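Local coordinates for protein acylphosphatase (Coxiella burnetii, PDB 3TRG) that catalyses the hydrolysis of acyl phosphates to a carboxylate and inorganic phosphate, as a member of the acylphosphatase family, at residues Phe26-Val31 against Val44-His49; His15-Gly20 against Asp51-Ala56; Glu36-Thr41 against Arg60-Ile65. All coordinates share one frame; numbering follows the deposited sequence. Where two conformers were deposited one is given.

Contact 1 of 3, residues Phe26-Val31 against Val44-His49; sequences FFRESV and VKNLSH
The amide oxygen of Asn-46 rests on the aliphatic part of Arg-28, not on its guanidinium: Asn-46 OD1 comes within 3.0 Å of Arg-28 CG and 3.6 Å of Arg-28 CD. The two side chains cross obliquely, with the guanidinium and amide planes 56° apart. Asn-46 OD1 lies near the guanidinium plane, at its edge, yet Arg-28 NE is still 4.2 Å from that oxygen. A bend at chi3 (-34°) carries the guanidinium past the amide, where Arg-28 NH2 forms a salt bridge with Glu-29 OE2 and NH1 another with the C-terminal carboxylate of Arg-98. Asn-46 ND2 is held by Val-22 O. Both residues are predicted to belong to the active site, consistent with acylphosphatases in general, in which an arginine binds the phosphate and an asparagine positions the attacking water. The setting is the ferredoxin-like alpha/beta sandwich: the axes of 27-31 and 44-46, nearly antiparallel, approach to 7.7 Å. Deeper in, Val-31 CG1 packs against Val-44 CB at 3.9 Å, while Val-44 CG1 touches the helix backbone at Arg-28 O, 3.3 Å away. Phe-95 of the neighbouring strand touches both valines.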
ATOM      1  N   PHE A  26       3.500 -13.444   4.416  1.00  7.44           N
ATOM      2  CA  PHE A  26       4.014 -12.822   3.204  1.00  7.38           C
ATOM      3  C   PHE A  26       3.262 -11.529   2.889  1.00  8.29           C
ATOM      4  O   PHE A  26       2.952 -11.242   1.733  1.00  9.18           O
ATOM      5  CB  PHE A  26       3.918 -13.795   2.023  1.00 10.03           C
ATOM      6  CG  PHE A  26       4.768 -15.029   2.178  1.00 10.66           C
ATOM      7  CD1 PHE A  26       6.148 -14.942   2.160  1.00 12.20           C
ATOM      8  CD2 PHE A  26       4.183 -16.278   2.325  1.00 11.45           C
ATOM      9  CE1 PHE A  26       6.935 -16.082   2.295  1.00 11.33           C
ATOM     10  CE2 PHE A  26       4.961 -17.415   2.459  1.00 12.37           C
ATOM     11  CZ  PHE A  26       6.336 -17.318   2.444  1.00 11.46           C
ATOM     12  N   PHE A  27       2.974 -10.741   3.919  1.00  8.71           N
ATOM     13  CA  PHE A  27       2.198  -9.520   3.711  1.00  8.51           C
ATOM     14  C   PHE A  27       2.899  -8.504   2.797  1.00 10.17           C
ATOM     15  O   PHE A  27       2.269  -7.953   1.888  1.00  9.69           O
ATOM     16  CB  PHE A  27       1.795  -8.877   5.043  1.00 10.36           C
ATOM     17  CG  PHE A  27       0.487  -8.143   4.976  1.00 10.42           C
ATOM     18  CD1 PHE A  27       0.383  -6.967   4.256  1.00  9.28           C
ATOM     19  CD2 PHE A  27      -0.640  -8.639   5.615  1.00 11.83           C
ATOM     20  CE1 PHE A  27      -0.825  -6.289   4.174  1.00 10.97           C
ATOM     21  CE2 PHE A  27      -1.851  -7.968   5.537  1.00 11.77           C
ATOM     22  CZ  PHE A  27      -1.943  -6.793   4.818  1.00 10.46           C
ATOM     23  N   ARG A  28       4.195  -8.278   3.019  1.00 10.27           N
ATOM     24  CA  ARG A  28       4.975  -7.361   2.184  1.00 11.87           C
ATOM     25  C   ARG A  28       4.874  -7.725   0.712  1.00 10.16           C
ATOM     26  O   ARG A  28       4.555  -6.889  -0.129  1.00  9.48           O
ATOM     27  CB  ARG A  28       6.455  -7.382   2.584  1.00 14.34           C
ATOM     28  CG  ARG A  28       6.802  -6.656   3.867  1.00 17.59           C
ATOM     29  CD  ARG A  28       8.307  -6.722   4.107  1.00 17.58           C
ATOM     30  NE  ARG A  28       8.821  -7.996   3.625  1.00 20.69           N
ATOM     31  CZ  ARG A  28       9.958  -8.152   2.958  1.00 23.24           C
ATOM     32  NH1 ARG A  28      10.743  -7.112   2.710  1.00 23.34           N
ATOM     33  NH2 ARG A  28      10.313  -9.359   2.545  1.00 22.18           N
ATOM     34  N   GLU A  29       5.172  -8.981   0.397  1.00  9.00           N
ATOM     35  CA  GLU A  29       5.157  -9.425  -0.989  1.00 10.03           C
ATOM     36  C   GLU A  29       3.772  -9.281  -1.614  1.00  9.78           C
ATOM     37  O   GLU A  29       3.652  -8.915  -2.781  1.00 10.68           O
ATOM     38  CB  GLU A  29       5.669 -10.863  -1.112  1.00 10.94           C
ATOM     39  CG  GLU A  29       7.143 -11.023  -0.730  1.00 11.69           C
ATOM     40  CD  GLU A  29       7.356 -11.237   0.757  1.00 13.28           C
ATOM     41  OE1 GLU A  29       6.380 -11.176   1.534  1.00 10.35           O
ATOM     42  OE2 GLU A  29       8.515 -11.483   1.155  1.00 16.76           O
ATOM     43  N   SER A  30       2.730  -9.545  -0.832  1.00  7.45           N
ATOM     44  CA  SER A  30       1.361  -9.499  -1.352  1.00  8.36           C
ATOM     45  C   SER A  30       0.941  -8.069  -1.682  1.00  9.65           C
ATOM     46  O   SER A  30       0.218  -7.831  -2.653  1.00 10.06           O
ATOM     47  CB  SER A  30       0.370 -10.147  -0.373  1.00 11.65           C
ATOM     48  OG  SER A  30       0.026  -9.284   0.696  1.00 14.36           O
ATOM     49  N   VAL A  31       1.402  -7.121  -0.871  1.00  8.44           N
ATOM     50  CA  VAL A  31       1.133  -5.707  -1.119  1.00  7.62           C
ATOM     51  C   VAL A  31       1.845  -5.257  -2.397  1.00  7.11           C
ATOM     52  O   VAL A  31       1.246  -4.592  -3.247  1.00  8.56           O
ATOM     53  CB  VAL A  31       1.572  -4.828   0.072  1.00  8.20           C
ATOM     54  CG1 VAL A  31       1.499  -3.352  -0.293  1.00  8.48           C
ATOM     55  CG2 VAL A  31       0.706  -5.123   1.300  1.00 10.47           C
ATOM     56  N   VAL A  44       6.696  -1.025   0.779  1.00  7.33           N
ATOM     57  CA  VAL A  44       6.002  -1.659   1.893  1.00  8.06           C
ATOM     58  C   VAL A  44       6.992  -2.364   2.805  1.00 10.73           C
ATOM     59  O   VAL A  44       7.967  -2.954   2.344  1.00  9.03           O
ATOM     60  CB  VAL A  44       4.944  -2.675   1.398  1.00  6.39           C
ATOM     61  CG1 VAL A  44       5.595  -3.787   0.568  1.00  8.41           C
ATOM     62  CG2 VAL A  44       4.173  -3.263   2.575  1.00  9.43           C
ATOM     63  N   LYS A  45       6.746  -2.295   4.104  1.00  9.98           N
ATOM     64  CA  LYS A  45       7.556  -3.049   5.043  1.00 11.27           C
ATOM     65  C   LYS A  45       6.699  -3.605   6.166  1.00  8.60           C
ATOM     66  O   LYS A  45       5.557  -3.183   6.363  1.00  7.44           O
ATOM     67  CB  LYS A  45       8.689  -2.187   5.599  1.00 15.57           C
ATOM     68  CG  LYS A  45       8.215  -1.074   6.505  1.00 11.91           C
ATOM     69  CD  LYS A  45       9.330  -0.070   6.820  1.00 18.40           C
ATOM     70  CE  LYS A  45      10.230  -0.549   7.941  1.00 22.63           C
ATOM     71  NZ  LYS A  45      10.940   0.592   8.586  1.00 24.31           N
ATOM     72  N   ASN A  46       7.256  -4.576   6.879  1.00  8.27           N
ATOM     73  CA  ASN A  46       6.659  -5.087   8.097  1.00  9.27           C
ATOM     74  C   ASN A  46       7.420  -4.462   9.236  1.00 11.09           C
ATOM     75  O   ASN A  46       8.610  -4.715   9.386  1.00 19.34           O
ATOM     76  CB  ASN A  46       6.833  -6.605   8.186  1.00 15.85           C
ATOM     77  CG  ASN A  46       5.675  -7.368   7.578  1.00 24.40           C
ATOM     78  OD1 ASN A  46       5.693  -7.698   6.398  1.00 33.58           O
ATOM     79  ND2 ASN A  46       4.667  -7.665   8.389  1.00 20.85           N
ATOM     80  N   LEU A  47       6.758  -3.642  10.038  1.00  9.34           N
ATOM     81  CA  LEU A  47       7.414  -3.089  11.212  1.00  8.83           C
ATOM     82  C   LEU A  47       7.580  -4.208  12.236  1.00 10.08           C
ATOM     83  O   LEU A  47       6.643  -4.965  12.498  1.00  9.59           O
ATOM     84  CB  LEU A  47       6.600  -1.923  11.784  1.00  8.61           C
ATOM     85  CG  LEU A  47       6.383  -0.749  10.823  1.00  9.52           C
ATOM     86  CD1 LEU A  47       5.466   0.283  11.458  1.00 10.89           C
ATOM     87  CD2 LEU A  47       7.706  -0.115  10.411  1.00 13.65           C
ATOM     88  N   SER A  48       8.778  -4.328  12.796  1.00  7.80           N
ATOM     89  CA  SER A  48       9.066  -5.398  13.743  1.00  8.97           C
ATOM     90  C   SER A  48       8.145  -5.328  14.960  1.00  9.71           C
ATOM     91  O   SER A  48       8.065  -4.300  15.625  1.00 10.12           O
ATOM     92  CB  SER A  48      10.532  -5.331  14.172  1.00 11.26           C
ATOM     93  OG  SER A  48      10.877  -6.438  14.987  1.00 16.80           O
ATOM     94  N   HIS A  49       7.448  -6.428  15.238  1.00  9.12           N
ATOM     95  CA  HIS A  49       6.516  -6.509  16.358  1.00  9.16           C
ATOM     96  C   HIS A  49       5.337  -5.556  16.222  1.00 11.68           C
ATOM     97  O   HIS A  49       4.630  -5.297  17.194  1.00 13.06           O
ATOM     98  CB  HIS A  49       7.237  -6.250  17.685  1.00 11.30           C
ATOM     99  CG  HIS A  49       8.391  -7.170  17.929  1.00 15.52           C
ATOM    100  ND1 HIS A  49       8.249  -8.542  17.973  1.00 20.45           N
ATOM    101  CD2 HIS A  49       9.701  -6.920  18.144  1.00 19.52           C
ATOM    102  CE1 HIS A  49       9.425  -9.094  18.201  1.00 21.25           C
ATOM    103  NE2 HIS A  49      10.325  -8.133  18.310  1.00 20.18           N
TER

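Contact 2 of 3, residues His15-Gly20 against Asp51-Ala56; sequences HVTVSG and DVELVA. With EDO (1,2-ethanediol), chain C.
His-15 and Glu-53 both turn CG trans to the backbone N, with chi1 at 176° and -178°, and the glutamate chain then runs extended, so that its carboxylate arrives beside the imidazole of the next strand. His-15 NE2 donates to Glu-53 OE2 over 2.6 Å in an almost straight bond. The acceptor sits in the ring plane and offers its anti lone pair, while the carboxylate stands perpendicular to the ring (90°). At the other nitrogen, His-15 ND1 donates to O1 of a 1,2-ethanediol, probably from the crystallisation liquor, at 2.7 Å; Glu-85 also binds this molecule. If both nitrogens donate, the ring would be cationic, which the carboxylate would favour. Val-55 CG2 lies at the ring edge, 3.8 Å from His-15 CD2.

The opposite face of the sheet is apolar. Val-16 and Leu-54 lie side by side, Val-16 CB 3.7 Å from Leu-54 CG, and Val-18 faces Val-52; Leu-66 of helix 60-69 packs on Leu-54. At the far end, one water accepts from Gly-20 N (3.0 Å) and donates to Asp-51 OD1 (2.8 Å), bridging the strand ends.

Four backbone bonds pair Val-16 with Leu-54 and Val-18 with Val-52, alternating with the non-hydrogen-bonded pairs His-15 with Val-55 and Thr-17 with Glu-53. The result is a regular antiparallel pairing of strands 11-19 and 52-57, the central pairing of the ferredoxin-like acylphosphatase sheet, one face carrying His-15, Thr-17, Glu-53 and Val-55, the other turned to the helices.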
ATOM      1  N   HIS A  15      -0.105   7.233   2.633  1.00  6.36           N
ATOM      2  CA  HIS A  15       0.679   6.480   3.600  1.00  6.21           C
ATOM      3  C   HIS A  15      -0.300   5.651   4.426  1.00  8.08           C
ATOM      4  O   HIS A  15      -1.369   6.137   4.793  1.00  8.98           O
ATOM      5  CB  HIS A  15       1.463   7.441   4.494  1.00  8.88           C
ATOM      6  CG  HIS A  15       2.236   6.766   5.584  1.00  8.95           C
ATOM      7  ND1 HIS A  15       1.799   6.731   6.891  1.00 12.34           N
ATOM      8  CD2 HIS A  15       3.418   6.107   5.563  1.00  7.84           C
ATOM      9  CE1 HIS A  15       2.682   6.079   7.629  1.00 13.49           C
ATOM     10  NE2 HIS A  15       3.674   5.690   6.847  1.00  9.91           N
ATOM     11  N   VAL A  16       0.061   4.400   4.701  1.00  7.41           N
ATOM     12  CA  VAL A  16      -0.853   3.472   5.365  1.00  7.23           C
ATOM     13  C   VAL A  16      -0.147   2.678   6.449  1.00  7.65           C
ATOM     14  O   VAL A  16       1.013   2.295   6.291  1.00  8.84           O
ATOM     15  CB  VAL A  16      -1.424   2.447   4.370  1.00  7.13           C
ATOM     16  CG1 VAL A  16      -2.647   1.737   4.964  1.00  7.53           C
ATOM     17  CG2 VAL A  16      -1.770   3.116   3.039  1.00  7.74           C
ATOM     18  N   THR A  17      -0.857   2.439   7.549  1.00  7.25           N
ATOM     19  CA  THR A  17      -0.474   1.390   8.489  1.00  6.76           C
ATOM     20  C   THR A  17      -1.605   0.372   8.593  1.00  8.79           C
ATOM     21  O   THR A  17      -2.786   0.730   8.594  1.00 11.57           O
ATOM     22  CB  THR A  17      -0.107   1.924   9.886  1.00  9.95           C
ATOM     23  OG1 THR A  17      -1.171   2.739  10.385  1.00 13.64           O
ATOM     24  CG2 THR A  17       1.177   2.743   9.825  1.00 11.60           C
ATOM     25  N   VAL A  18      -1.228  -0.900   8.658  1.00  7.25           N
ATOM     26  CA  VAL A  18      -2.186  -1.994   8.704  1.00  8.21           C
ATOM     27  C   VAL A  18      -1.890  -2.833   9.935  1.00  8.09           C
ATOM     28  O   VAL A  18      -0.781  -3.334  10.100  1.00  8.01           O
ATOM     29  CB  VAL A  18      -2.088  -2.876   7.447  1.00  7.61           C
ATOM     30  CG1 VAL A  18      -3.117  -4.009   7.504  1.00  8.84           C
ATOM     31  CG2 VAL A  18      -2.293  -2.033   6.187  1.00 10.50           C
ATOM     32  N   SER A  19      -2.887  -2.978  10.804  0.53  8.71           N
ATOM     33  CA  SER A  19      -2.704  -3.719  12.044  0.53  9.49           C
ATOM     34  C   SER A  19      -3.445  -5.048  12.025  0.53  9.53           C
ATOM     35  O   SER A  19      -4.389  -5.236  11.256  0.53 10.50           O
ATOM     36  CB  SER A  19      -3.173  -2.887  13.240  0.53 10.63           C
ATOM     37  OG  SER A  19      -4.578  -2.691  13.207  0.53 11.67           O
ATOM     38  N   GLY A  20      -3.013  -5.960  12.890  1.00 11.51           N
ATOM     39  CA  GLY A  20      -3.656  -7.253  13.031  1.00 10.88           C
ATOM     40  C   GLY A  20      -2.655  -8.388  12.988  1.00 12.72           C
ATOM     41  O   GLY A  20      -1.487  -8.222  13.344  1.00 14.95           O
ATOM     42  N   ASP A  51       2.946  -2.994  12.978  1.00 10.48           N
ATOM     43  CA  ASP A  51       2.046  -2.924  11.831  1.00  9.10           C
ATOM     44  C   ASP A  51       2.781  -3.101  10.516  1.00  9.66           C
ATOM     45  O   ASP A  51       4.003  -2.986  10.457  1.00 11.39           O
ATOM     46  CB  ASP A  51       1.360  -1.555  11.784  1.00 10.36           C
ATOM     47  CG  ASP A  51       0.447  -1.307  12.966  1.00 15.11           C
ATOM     48  OD1 ASP A  51      -0.018  -2.280  13.586  1.00 15.55           O
ATOM     49  OD2 ASP A  51       0.184  -0.122  13.259  1.00 17.60           O
ATOM     50  N   VAL A  52       2.025  -3.358   9.453  1.00  7.21           N
ATOM     51  CA  VAL A  52       2.564  -3.216   8.110  1.00  8.42           C
ATOM     52  C   VAL A  52       2.493  -1.735   7.751  1.00  9.34           C
ATOM     53  O   VAL A  52       1.524  -1.057   8.096  1.00  8.68           O
ATOM     54  CB  VAL A  52       1.780  -4.072   7.094  1.00  7.85           C
ATOM     55  CG1 VAL A  52       2.068  -3.637   5.665  1.00 10.07           C
ATOM     56  CG2 VAL A  52       2.115  -5.543   7.285  1.00 11.44           C
ATOM     57  N   GLU A  53       3.532  -1.218   7.104  1.00  5.87           N
ATOM     58  CA  GLU A  53       3.551   0.184   6.714  1.00  8.14           C
ATOM     59  C   GLU A  53       3.837   0.288   5.224  1.00  7.32           C
ATOM     60  O   GLU A  53       4.691  -0.421   4.702  1.00  7.34           O
ATOM     61  CB  GLU A  53       4.606   0.967   7.504  1.00  7.59           C
ATOM     62  CG  GLU A  53       4.631   2.450   7.157  1.00  7.32           C
ATOM     63  CD  GLU A  53       5.835   3.180   7.726  1.00  8.89           C
ATOM     64  OE1 GLU A  53       6.761   2.510   8.231  1.00  8.40           O
ATOM     65  OE2 GLU A  53       5.850   4.428   7.654  1.00  9.46           O
ATOM     66  N   LEU A  54       3.122   1.167   4.529  1.00  6.23           N
ATOM     67  CA  LEU A  54       3.378   1.342   3.102  1.00  9.12           C
ATOM     68  C   LEU A  54       3.113   2.761   2.628  1.00  8.72           C
ATOM     69  O   LEU A  54       2.377   3.518   3.260  1.00  7.35           O
ATOM     70  CB  LEU A  54       2.546   0.360   2.260  1.00  6.61           C
ATOM     71  CG  LEU A  54       1.026   0.512   2.374  1.00  7.66           C
ATOM     72  CD1 LEU A  54       0.403   0.514   0.989  1.00  8.44           C
ATOM     73  CD2 LEU A  54       0.447  -0.607   3.220  1.00  8.95           C
ATOM     74  N   VAL A  55       3.754   3.113   1.518  1.00  5.64           N
ATOM     75  CA  VAL A  55       3.399   4.287   0.740  1.00  5.67           C
ATOM     76  C   VAL A  55       3.016   3.798  -0.651  1.00  6.25           C
ATOM     77  O   VAL A  55       3.703   2.953  -1.238  1.00  7.92           O
ATOM     78  CB  VAL A  55       4.576   5.274   0.638  1.00  5.82           C
ATOM     79  CG1 VAL A  55       4.314   6.316  -0.450  1.00  7.57           C
ATOM     80  CG2 VAL A  55       4.819   5.955   1.991  1.00  6.87           C
ATOM     81  N   ALA A  56       1.900   4.301  -1.168  1.00  7.02           N
ATOM     82  CA  ALA A  56       1.441   3.914  -2.495  1.00  8.12           C
ATOM     83  C   ALA A  56       1.104   5.165  -3.291  1.00  7.78           C
ATOM     84  O   ALA A  56       0.410   6.052  -2.790  1.00  7.62           O
ATOM     85  CB  ALA A  56       0.235   3.003  -2.397  1.00  7.49           C
TER
HETATM   86  C1  EDO C  97      -1.647   7.251   8.167  1.00 24.86           C
HETATM   87  O1  EDO C  97      -0.422   7.939   7.882  1.00 19.18           O
HETATM   88  C2  EDO C  97      -1.333   5.822   8.585  1.00 30.06           C
HETATM   89  O2  EDO C  97      -0.628   5.817   9.828  1.00 29.85           O
HETATM   90  O   HOH W   1      -0.426  -5.011  14.146  1.00 19.50           O

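Contact 3 of 3, residues Glu36-Thr41 against Arg60-Ile65; sequences EELQLT and RDSIMI
The flat group joining Leu-38 to Ser-62 is a backbone carbonyl: Ser-62 OG approaches Leu-38 O in the carbonyl plane, on a lone pair, and donates to it at 2.8 Å. Ser-62 CB comes along with the hydroxyl, 3.3 Å from Leu-38 O, and also meets the leucine side chain, CB to CB at 3.8 Å. A chi1 of -71° at Ser-62 lays OG beside its own backbone N and turns it towards the neighbouring chain end.

That end is the terminus of helix 27-37. Leu-38 is the first residue to leave helical geometry, and Gln-39, with a positive phi of 57°, is the C-prime residue of a Schellman motif, in which Leu-40 N bonds back to Ala-35 O and Gln-39 N to Glu-36 O. The reversal leaves Leu-38 O directed at Ser-62 of helix 60-69, so the hydroxyl supplies a donor to a carbonyl at the end of the helix. In the ferredoxin-like fold the two helices pack on the same face of the sheet, and here one ends against the first turns of the other.

Apolar branches frame the polar bond. Both methyls of Leu-38, CD1 and CD2, lie 4.0 Å from Ile-65 CG2, the two side chains crossing at a slant. Leu-40 lies across Ile-63 at about a right angle; its CD2 touches both Ser-62 CB, at 3.7 Å, and Ile-63 CG1, at 3.9 Å. Both leucines also touch Leu-66, one helical turn further on, while Ile-63 leans on Thr-12 and Ile-14 of strand 11-19.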
ATOM      1  N   GLU A  36       1.493  -3.555  -7.897  1.00  9.08           N
ATOM      2  CA  GLU A  36       1.932  -3.649  -9.286  1.00 10.85           C
ATOM      3  C   GLU A  36       0.759  -3.924 -10.224  1.00 10.72           C
ATOM      4  O   GLU A  36       0.662  -3.333 -11.297  1.00 12.37           O
ATOM      5  CB  GLU A  36       3.035  -4.702  -9.434  1.00 10.96           C
ATOM      6  CG  GLU A  36       4.312  -4.280  -8.735  1.00 11.51           C
ATOM      7  CD  GLU A  36       5.446  -5.261  -8.919  1.00 15.24           C
ATOM      8  OE1 GLU A  36       5.183  -6.447  -9.220  1.00 15.37           O
ATOM      9  OE2 GLU A  36       6.609  -4.836  -8.759  1.00 15.75           O
ATOM     10  N   GLU A  37      -0.142  -4.808  -9.806  1.00 10.78           N
ATOM     11  CA  GLU A  37      -1.326  -5.110 -10.605  1.00 11.69           C
ATOM     12  C   GLU A  37      -2.207  -3.880 -10.785  1.00 13.92           C
ATOM     13  O   GLU A  37      -2.898  -3.741 -11.796  1.00 18.80           O
ATOM     14  CB  GLU A  37      -2.103  -6.276  -9.987  1.00 14.26           C
ATOM     15  CG  GLU A  37      -1.354  -7.592 -10.145  1.00 18.64           C
ATOM     16  CD  GLU A  37      -1.855  -8.700  -9.244  1.00 23.81           C
ATOM     17  OE1 GLU A  37      -2.714  -8.441  -8.374  1.00 22.76           O
ATOM     18  OE2 GLU A  37      -1.372  -9.840  -9.406  1.00 25.31           O
ATOM     19  N   LEU A  38      -2.157  -2.978  -9.811  1.00 10.17           N
ATOM     20  CA  LEU A  38      -2.923  -1.737  -9.882  1.00 10.44           C
ATOM     21  C   LEU A  38      -2.112  -0.564 -10.440  1.00 11.03           C
ATOM     22  O   LEU A  38      -2.570   0.578 -10.418  1.00 10.39           O
ATOM     23  CB  LEU A  38      -3.477  -1.388  -8.497  1.00  9.17           C
ATOM     24  CG  LEU A  38      -4.476  -2.402  -7.935  1.00 10.96           C
ATOM     25  CD1 LEU A  38      -4.740  -2.107  -6.470  1.00 11.56           C
ATOM     26  CD2 LEU A  38      -5.776  -2.365  -8.735  1.00 14.41           C
ATOM     27  N   GLN A  39      -0.907  -0.848 -10.926  1.00 11.45           N
ATOM     28  CA  GLN A  39      -0.022   0.182 -11.464  1.00  9.40           C
ATOM     29  C   GLN A  39       0.280   1.289 -10.459  1.00  9.75           C
ATOM     30  O   GLN A  39       0.232   2.481 -10.793  1.00 10.98           O
ATOM     31  CB  GLN A  39      -0.601   0.784 -12.750  1.00 10.58           C
ATOM     32  CG  GLN A  39      -0.801  -0.236 -13.860  1.00 15.82           C
ATOM     33  CD  GLN A  39      -0.985   0.411 -15.219  1.00 29.81           C
ATOM     34  OE1 GLN A  39      -0.200   1.272 -15.621  1.00 33.10           O
ATOM     35  NE2 GLN A  39      -2.025  -0.000 -15.933  1.00 35.31           N
ATOM     36  N   LEU A  40       0.593   0.879  -9.233  1.00  8.04           N
ATOM     37  CA  LEU A  40       0.992   1.803  -8.183  1.00  7.75           C
ATOM     38  C   LEU A  40       2.480   1.645  -7.911  1.00  8.70           C
ATOM     39  O   LEU A  40       3.052   0.573  -8.137  1.00  9.54           O
ATOM     40  CB  LEU A  40       0.206   1.517  -6.901  1.00  7.70           C
ATOM     41  CG  LEU A  40      -1.312   1.696  -6.982  1.00  7.78           C
ATOM     42  CD1 LEU A  40      -1.971   1.186  -5.709  1.00  8.47           C
ATOM     43  CD2 LEU A  40      -1.657   3.154  -7.228  1.00 10.19           C
ATOM     44  N   THR A  41       3.097   2.717  -7.422  1.00  7.51           N
ATOM     45  CA  THR A  41       4.500   2.700  -7.026  1.00  8.83           C
ATOM     46  C   THR A  41       4.615   3.046  -5.542  1.00 10.38           C
ATOM     47  O   THR A  41       3.638   3.451  -4.916  1.00  9.05           O
ATOM     48  CB  THR A  41       5.322   3.696  -7.850  1.00 10.63           C
ATOM     49  OG1 THR A  41       4.797   5.017  -7.657  1.00 10.39           O
ATOM     50  CG2 THR A  41       5.259   3.340  -9.330  1.00 12.20           C
ATOM     51  N   ARG A  60      -5.951   7.519  -8.456  1.00  9.39           N
ATOM     52  CA  ARG A  60      -6.761   7.432  -7.239  1.00  7.17           C
ATOM     53  C   ARG A  60      -7.695   6.221  -7.196  1.00  8.47           C
ATOM     54  O   ARG A  60      -7.906   5.643  -6.129  1.00  8.77           O
ATOM     55  CB  ARG A  60      -7.534   8.736  -7.020  1.00  6.95           C
ATOM     56  CG  ARG A  60      -6.614   9.922  -6.739  1.00  7.29           C
ATOM     57  CD  ARG A  60      -7.385  11.234  -6.714  1.00  7.62           C
ATOM     58  NE  ARG A  60      -6.515  12.388  -6.503  1.00  9.07           N
ATOM     59  CZ  ARG A  60      -5.867  13.019  -7.479  1.00  9.82           C
ATOM     60  NH1 ARG A  60      -5.981  12.593  -8.731  1.00 12.00           N
ATOM     61  NH2 ARG A  60      -5.098  14.068  -7.207  1.00 10.35           N
ATOM     62  N   ASP A  61      -8.252   5.832  -8.338  1.00  8.75           N
ATOM     63  CA  ASP A  61      -9.076   4.632  -8.365  1.00 10.05           C
ATOM     64  C   ASP A  61      -8.267   3.431  -7.878  1.00  9.47           C
ATOM     65  O   ASP A  61      -8.749   2.644  -7.068  1.00 11.37           O
ATOM     66  CB  ASP A  61      -9.621   4.358  -9.766  1.00 12.19           C
ATOM     67  CG  ASP A  61     -10.774   5.274 -10.146  1.00 16.01           C
ATOM     68  OD1 ASP A  61     -11.079   6.220  -9.393  1.00 13.12           O
ATOM     69  OD2 ASP A  61     -11.372   5.036 -11.217  1.00 16.47           O
ATOM     70  N   SER A  62      -7.038   3.298  -8.379  1.00  8.37           N
ATOM     71  CA  SER A  62      -6.159   2.204  -7.959  1.00  9.41           C
ATOM     72  C   SER A  62      -5.832   2.294  -6.472  1.00 11.31           C
ATOM     73  O   SER A  62      -5.869   1.295  -5.755  1.00  8.27           O
ATOM     74  CB  SER A  62      -4.868   2.189  -8.778  1.00 12.09           C
ATOM     75  OG  SER A  62      -5.125   1.766 -10.105  1.00 15.28           O
ATOM     76  N   ILE A  63      -5.495   3.492  -6.013  0.86  8.66           N
ATOM     77  CA  ILE A  63      -5.229   3.712  -4.593  0.86  9.21           C
ATOM     78  C   ILE A  63      -6.406   3.228  -3.741  0.86 11.10           C
ATOM     79  O   ILE A  63      -6.227   2.505  -2.754  0.86  9.13           O
ATOM     80  CB  ILE A  63      -4.921   5.202  -4.315  0.86  9.31           C
ATOM     81  CG1 ILE A  63      -3.556   5.574  -4.905  0.86 10.49           C
ATOM     82  CG2 ILE A  63      -4.972   5.506  -2.823  0.86 11.43           C
ATOM     83  CD1 ILE A  63      -3.200   7.029  -4.749  0.86 11.29           C
HETATM   84  N   MSE A  64      -7.616   3.601  -4.140  1.00 10.53           N
HETATM   85  CA  MSE A  64      -8.793   3.253  -3.349  1.00 10.88           C
HETATM   86  C   MSE A  64      -9.176   1.778  -3.421  1.00 13.08           C
HETATM   87  O   MSE A  64      -9.748   1.238  -2.482  1.00 15.69           O
HETATM   88  CB  MSE A  64      -9.973   4.163  -3.702  1.00 11.35           C
HETATM   89  CG  MSE A  64      -9.715   5.618  -3.343  1.00 12.26           C
HETATM   90 SE   MSE A  64      -9.383   5.838  -1.416  1.00 18.89          SE
HETATM   91  CE  MSE A  64     -11.174   5.408  -0.796  1.00 19.70           C
ATOM     92  N   ILE A  65      -8.851   1.128  -4.530  1.00 10.48           N
ATOM     93  CA  ILE A  65      -9.000  -0.314  -4.609  1.00  9.67           C
ATOM     94  C   ILE A  65      -8.008  -0.978  -3.649  1.00  8.65           C
ATOM     95  O   ILE A  65      -8.360  -1.913  -2.928  1.00 10.65           O
ATOM     96  CB  ILE A  65      -8.791  -0.812  -6.040  1.00  8.23           C
ATOM     97  CG1 ILE A  65      -9.939  -0.323  -6.929  1.00 13.72           C
ATOM     98  CG2 ILE A  65      -8.695  -2.337  -6.073  1.00 13.09           C
ATOM     99  CD1 ILE A  65      -9.721  -0.600  -8.388  1.00 16.83           C
TER

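Overall arrangement
Along the chain the six segments run 15-20, 26-31, 36-41, 44-49, 51-56 and 60-65, so contact 1 is nested inside the loop closed by contact 2, and contact 3 alternates with each of them. The centres of contacts 1 and 2 lie about 8 Å apart, bridged by a probable hydrogen bond from Lys-45 N to Glu-53 O. Contact 3 lies across the chain's centre from both, about 17 Å from contact 1 and 15 Å from contact 2, centre to centre. Helix 27-37 carries the arginine of the predicted active site, in contact 1, at one end and meets helix 60-69 at the other, away from that site. The Cys-13 to Cys-57 disulfide also links the strands of contact 2.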